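GP37 (Pseudomonas phage phikz, PDB 5FT0) probably inhibits the host RNA degradosome by acting on RNase E, as a phage-encoded dimeric ribonuclease inhibitor. Local coordinates at residues Gly111-Leu123 and Phe244-Val256. Residues are numbered along the deposited sequence; the frame is centred on the assembly and turned at random.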
loop_
_atom_site.group_PDB
_atom_site.type_symbol
_atom_site.label_atom_id
_atom_site.label_comp_id
_atom_site.label_asym_id
_atom_site.label_seq_id
_atom_site.Cartn_x
_atom_site.Cartn_y
_atom_site.Cartn_z
ATOM N N GLY A 111 -0.395 14.144 -7.289
ATOM C CA GLY A 111 -0.303 13.413 -8.536
ATOM C C GLY A 111 -1.646 12.890 -8.985
ATOM O O GLY A 111 -2.696 13.360 -8.542
ATOM N N ILE A 112 -1.595 11.899 -9.873
ATOM C CA ILE A 112 -2.777 11.344 -10.524
ATOM C C ILE A 112 -3.190 10.078 -9.792
ATOM O O ILE A 112 -2.370 9.170 -9.602
ATOM C CB ILE A 112 -2.505 11.047 -12.009
ATOM C CG1 ILE A 112 -1.864 12.256 -12.698
ATOM C CG2 ILE A 112 -3.787 10.636 -12.716
ATOM C CD1 ILE A 112 -2.696 13.508 -12.622
ATOM N N HIS A 113 -4.457 10.004 -9.394
ATOM C CA HIS A 113 -4.955 8.793 -8.755
ATOM C C HIS A 113 -4.979 7.636 -9.745
ATOM O O HIS A 113 -5.359 7.799 -10.907
ATOM C CB HIS A 113 -6.357 9.007 -8.188
ATOM C CG HIS A 113 -6.945 7.773 -7.578
ATOM N ND1 HIS A 113 -7.771 6.919 -8.276
ATOM C CD2 HIS A 113 -6.806 7.237 -6.342
ATOM C CE1 HIS A 113 -8.126 5.915 -7.493
ATOM N NE2 HIS A 113 -7.553 6.083 -6.314
ATOM N N ILE A 114 -4.573 6.457 -9.271
ATOM C CA ILE A 114 -4.526 5.247 -10.082
ATOM C C ILE A 114 -5.493 4.189 -9.558
ATOM O O ILE A 114 -6.346 3.692 -10.299
ATOM C CB ILE A 114 -3.091 4.680 -10.161
ATOM C CG1 ILE A 114 -2.122 5.743 -10.683
ATOM C CG2 ILE A 114 -3.054 3.434 -11.038
ATOM C CD1 ILE A 114 -2.513 6.325 -12.017
ATOM N N ALA A 115 -5.377 3.840 -8.280
ATOM C CA ALA A 115 -6.192 2.776 -7.708
ATOM C C ALA A 115 -6.338 3.008 -6.212
ATOM O O ALA A 115 -5.555 3.739 -5.599
ATOM C CB ALA A 115 -5.584 1.396 -7.984
ATOM N N ASP A 116 -7.352 2.367 -5.631
ATOM C CA ASP A 116 -7.634 2.485 -4.207
ATOM C C ASP A 116 -7.017 1.365 -3.378
ATOM O O ASP A 116 -7.216 1.340 -2.159
ATOM C CB ASP A 116 -9.145 2.539 -3.970
ATOM C CG ASP A 116 -9.740 3.890 -4.326
ATOM O OD1 ASP A 116 -9.578 4.838 -3.529
ATOM O OD2 ASP A 116 -10.360 4.007 -5.404
ATOM N N GLY A 117 -6.296 0.440 -4.009
ATOM C CA GLY A 117 -5.449 -0.510 -3.302
ATOM C C GLY A 117 -6.157 -1.277 -2.208
ATOM O O GLY A 117 -7.302 -1.721 -2.360
ATOM N N VAL A 118 -5.468 -1.435 -1.079
ATOM C CA VAL A 118 -5.950 -2.222 0.049
ATOM C C VAL A 118 -5.812 -1.400 1.324
ATOM O O VAL A 118 -4.837 -0.660 1.497
ATOM C CB VAL A 118 -5.189 -3.563 0.167
ATOM C CG1 VAL A 118 -3.719 -3.334 0.512
ATOM C CG2 VAL A 118 -5.848 -4.468 1.197
ATOM N N GLY A 119 -6.810 -1.513 2.203
ATOM C CA GLY A 119 -6.774 -0.940 3.538
ATOM C C GLY A 119 -6.291 0.491 3.655
ATOM O O GLY A 119 -5.379 0.778 4.437
ATOM N N GLY A 120 -6.890 1.401 2.891
ATOM C CA GLY A 120 -6.536 2.802 2.951
ATOM C C GLY A 120 -5.382 3.219 2.065
ATOM O O GLY A 120 -5.118 4.423 1.947
ATOM N N ASN A 121 -4.682 2.274 1.446
ATOM C CA ASN A 121 -3.615 2.625 0.522
ATOM C C ASN A 121 -4.190 3.263 -0.734
ATOM O O ASN A 121 -5.293 2.936 -1.177
ATOM C CB ASN A 121 -2.804 1.392 0.130
ATOM C CG ASN A 121 -2.060 0.780 1.297
ATOM O OD1 ASN A 121 -1.723 1.463 2.265
ATOM N ND2 ASN A 121 -1.802 -0.521 1.212
ATOM N N LYS A 122 -3.424 4.178 -1.319
ATOM C CA LYS A 122 -3.780 4.784 -2.592
ATOM C C LYS A 122 -2.608 4.641 -3.548
ATOM O O LYS A 122 -1.479 5.014 -3.213
ATOM C CB LYS A 122 -4.161 6.258 -2.427
ATOM C CG LYS A 122 -5.529 6.471 -1.795
ATOM C CD LYS A 122 -5.948 7.931 -1.859
ATOM N N LEU A 123 -2.874 4.081 -4.723
ATOM C CA LEU A 123 -1.889 4.024 -5.794
ATOM C C LEU A 123 -2.006 5.311 -6.600
ATOM O O LEU A 123 -3.090 5.644 -7.094
ATOM C CB LEU A 123 -2.095 2.787 -6.669
ATOM C CG LEU A 123 -1.437 1.500 -6.155
ATOM C CD1 LEU A 123 -1.995 1.054 -4.806
ATOM C CD2 LEU A 123 -1.569 0.383 -7.178
ATOM N N PHE A 244 -4.694 6.682 -21.573
ATOM C CA PHE A 244 -4.061 5.680 -20.722
ATOM C C PHE A 244 -4.582 5.764 -19.292
ATOM O O PHE A 244 -4.894 4.736 -18.683
ATOM C CB PHE A 244 -2.540 5.836 -20.764
ATOM C CG PHE A 244 -1.802 4.949 -19.796
ATOM C CD1 PHE A 244 -1.549 3.625 -20.105
ATOM C CD2 PHE A 244 -1.352 5.444 -18.580
ATOM C CE1 PHE A 244 -0.868 2.805 -19.219
ATOM C CE2 PHE A 244 -0.674 4.626 -17.689
ATOM C CZ PHE A 244 -0.428 3.310 -18.012
ATOM N N LEU A 245 -4.699 6.980 -18.737
ATOM C CA LEU A 245 -5.220 7.086 -17.372
ATOM C C LEU A 245 -6.680 6.675 -17.243
ATOM O O LEU A 245 -7.195 6.687 -16.122
ATOM C CB LEU A 245 -5.073 8.504 -16.794
ATOM C CG LEU A 245 -3.753 9.125 -16.331
ATOM C CD1 LEU A 245 -2.943 8.184 -15.435
ATOM C CD2 LEU A 245 -2.931 9.699 -17.466
ATOM N N LYS A 246 -7.375 6.362 -18.332
ATOM C CA LYS A 246 -8.753 5.901 -18.250
ATOM C C LYS A 246 -8.915 4.438 -18.637
ATOM O O LYS A 246 -10.048 3.945 -18.677
ATOM C CB LYS A 246 -9.667 6.771 -19.122
ATOM C CG LYS A 246 -9.179 8.198 -19.271
ATOM C CD LYS A 246 -9.809 9.121 -18.241
ATOM C CE LYS A 246 -9.466 10.571 -18.535
ATOM N NZ LYS A 246 -10.036 11.011 -19.839
ATOM N N ASN A 247 -7.824 3.740 -18.935
ATOM C CA ASN A 247 -7.884 2.295 -19.099
ATOM C C ASN A 247 -8.437 1.672 -17.818
ATOM O O ASN A 247 -7.914 1.943 -16.728
ATOM C CB ASN A 247 -6.490 1.744 -19.411
ATOM C CG ASN A 247 -6.508 0.280 -19.831
ATOM O OD1 ASN A 247 -7.145 -0.560 -19.198
ATOM N ND2 ASN A 247 -5.795 -0.028 -20.910
ATOM N N PRO A 248 -9.492 0.854 -17.899
ATOM C CA PRO A 248 -10.096 0.317 -16.668
ATOM C C PRO A 248 -9.170 -0.591 -15.879
ATOM O O PRO A 248 -9.384 -0.755 -14.671
ATOM C CB PRO A 248 -11.319 -0.452 -17.185
ATOM C CG PRO A 248 -10.960 -0.818 -18.591
ATOM C CD PRO A 248 -10.154 0.341 -19.111
ATOM N N LEU A 249 -8.153 -1.184 -16.517
ATOM C CA LEU A 249 -7.214 -2.042 -15.800
ATOM C C LEU A 249 -6.549 -1.320 -14.636
ATOM O O LEU A 249 -6.233 -1.947 -13.619
ATOM C CB LEU A 249 -6.138 -2.563 -16.755
ATOM C CG LEU A 249 -6.486 -3.676 -17.742
ATOM C CD1 LEU A 249 -5.256 -4.052 -18.555
ATOM C CD2 LEU A 249 -7.036 -4.889 -17.007
ATOM N N LEU A 250 -6.334 -0.007 -14.766
ATOM C CA LEU A 250 -5.565 0.732 -13.769
ATOM C C LEU A 250 -6.195 0.639 -12.385
ATOM O O LEU A 250 -5.485 0.528 -11.380
ATOM C CB LEU A 250 -5.426 2.193 -14.192
ATOM C CG LEU A 250 -4.528 2.486 -15.392
ATOM C CD1 LEU A 250 -4.513 3.974 -15.680
ATOM C CD2 LEU A 250 -3.122 1.982 -15.127
ATOM N N SER A 251 -7.527 0.679 -12.312
ATOM C CA SER A 251 -8.201 0.626 -11.019
ATOM C C SER A 251 -7.999 -0.706 -10.307
ATOM O O SER A 251 -8.115 -0.759 -9.078
ATOM C CB SER A 251 -9.697 0.899 -11.192
ATOM O OG SER A 251 -10.296 -0.065 -12.039
ATOM N N HIS A 252 -7.697 -1.773 -11.043
ATOM C CA HIS A 252 -7.510 -3.095 -10.461
ATOM C C HIS A 252 -6.061 -3.380 -10.090
ATOM O O HIS A 252 -5.784 -4.434 -9.512
ATOM C CB HIS A 252 -8.016 -4.165 -11.430
ATOM C CG HIS A 252 -9.420 -3.938 -11.895
ATOM N ND1 HIS A 252 -10.511 -4.091 -11.068
ATOM C CD2 HIS A 252 -9.911 -3.563 -13.100
ATOM C CE1 HIS A 252 -11.615 -3.820 -11.742
ATOM N NE2 HIS A 252 -11.277 -3.497 -12.978
ATOM N N ILE A 253 -5.138 -2.464 -10.397
ATOM C CA ILE A 253 -3.732 -2.678 -10.081
ATOM C C ILE A 253 -3.537 -2.742 -8.571
ATOM O O ILE A 253 -4.173 -2.003 -7.809
ATOM C CB ILE A 253 -2.878 -1.563 -10.709
ATOM C CG1 ILE A 253 -2.903 -1.665 -12.234
ATOM C CG2 ILE A 253 -1.447 -1.625 -10.210
ATOM C CD1 ILE A 253 -2.021 -0.646 -12.919
ATOM N N ARG A 254 -2.663 -3.647 -8.130
ATOM C CA ARG A 254 -2.283 -3.765 -6.729
ATOM C C ARG A 254 -0.771 -3.935 -6.641
ATOM O O ARG A 254 -0.104 -4.270 -7.624
ATOM C CB ARG A 254 -2.992 -4.942 -6.042
ATOM C CG ARG A 254 -4.512 -4.868 -6.056
ATOM C CD ARG A 254 -5.028 -3.704 -5.223
ATOM N NE ARG A 254 -6.489 -3.666 -5.193
ATOM C CZ ARG A 254 -7.238 -2.941 -6.019
ATOM N NH1 ARG A 254 -6.669 -2.182 -6.948
ATOM N NH2 ARG A 254 -8.560 -2.975 -5.916
ATOM N N THR A 255 -0.231 -3.706 -5.447
ATOM C CA THR A 255 1.209 -3.717 -5.228
ATOM C C THR A 255 1.594 -4.813 -4.246
ATOM O O THR A 255 0.883 -5.068 -3.269
ATOM C CB THR A 255 1.701 -2.366 -4.704
ATOM O OG1 THR A 255 0.969 -2.014 -3.523
ATOM C CG2 THR A 255 1.502 -1.295 -5.754
ATOM N N VAL A 256 2.731 -5.452 -4.512
ATOM C CA VAL A 256 3.272 -6.481 -3.632
ATOM C C VAL A 256 4.282 -5.872 -2.667
ATOM O O VAL A 256 5.173 -5.124 -3.073
ATOM C CB VAL A 256 3.911 -7.626 -4.440
ATOM C CG1 VAL A 256 4.767 -8.498 -3.539
ATOM C CG2 VAL A 256 2.836 -8.449 -5.126
HETATM O O HOH W 1 -9.211 1.299 -7.244
#
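A classic beta bulge in the hairpin of strands 109-115 and 122-132 meets the C-terminal segment 244-256. I114 N and A115 N both bond to L123 O. The CB of A115 points at the short, weakly bonded helix about 249-252, 3.5 Å from L250 O and 3.5 Å from S251 O. No direct hydrogen bond joins the segments. A water links them instead, accepting from D116 N and donating to S251 O at 3.0 Å.

R254 lies beside this join. Its chain bends at chi2 (-66°), which folds the guanidinium back along its own segment. R254 NH1 donates to S251 O at 2.9 Å, nearly straight. It also donates to I253 O, standing well above that carbonyl plane (49° out of it). Both acceptors lie in the guanidinium plane, and these two bonds fix the rotation of the group. One face is turned to G117, with G117 O 3.5 Å from R254 NE. The positive phi of G117 favours glycine, and beyond it a type I' turn from V118 to N121 closes the hairpin.

The remaining side-chain contacts are mostly apolar. L245 CD1 packs on I112 CG2 at 3.8 Å, the two side chains crossing at about a right angle, and also touches the CD1 end of I114. L236 touches both I112 and L245. With chi1 near -55°, I114 CG2 lies anti to the backbone N and rests over L250, near both its O and its CB. L123 CD2 meets I253 CG2 at 3.6 Å and faces T255 CG2 tip to tip. At this end K122, L123, R254 and T255 pair in an antiparallel ladder with a strand of the second subunit, continuing the sheet across the dimer interface.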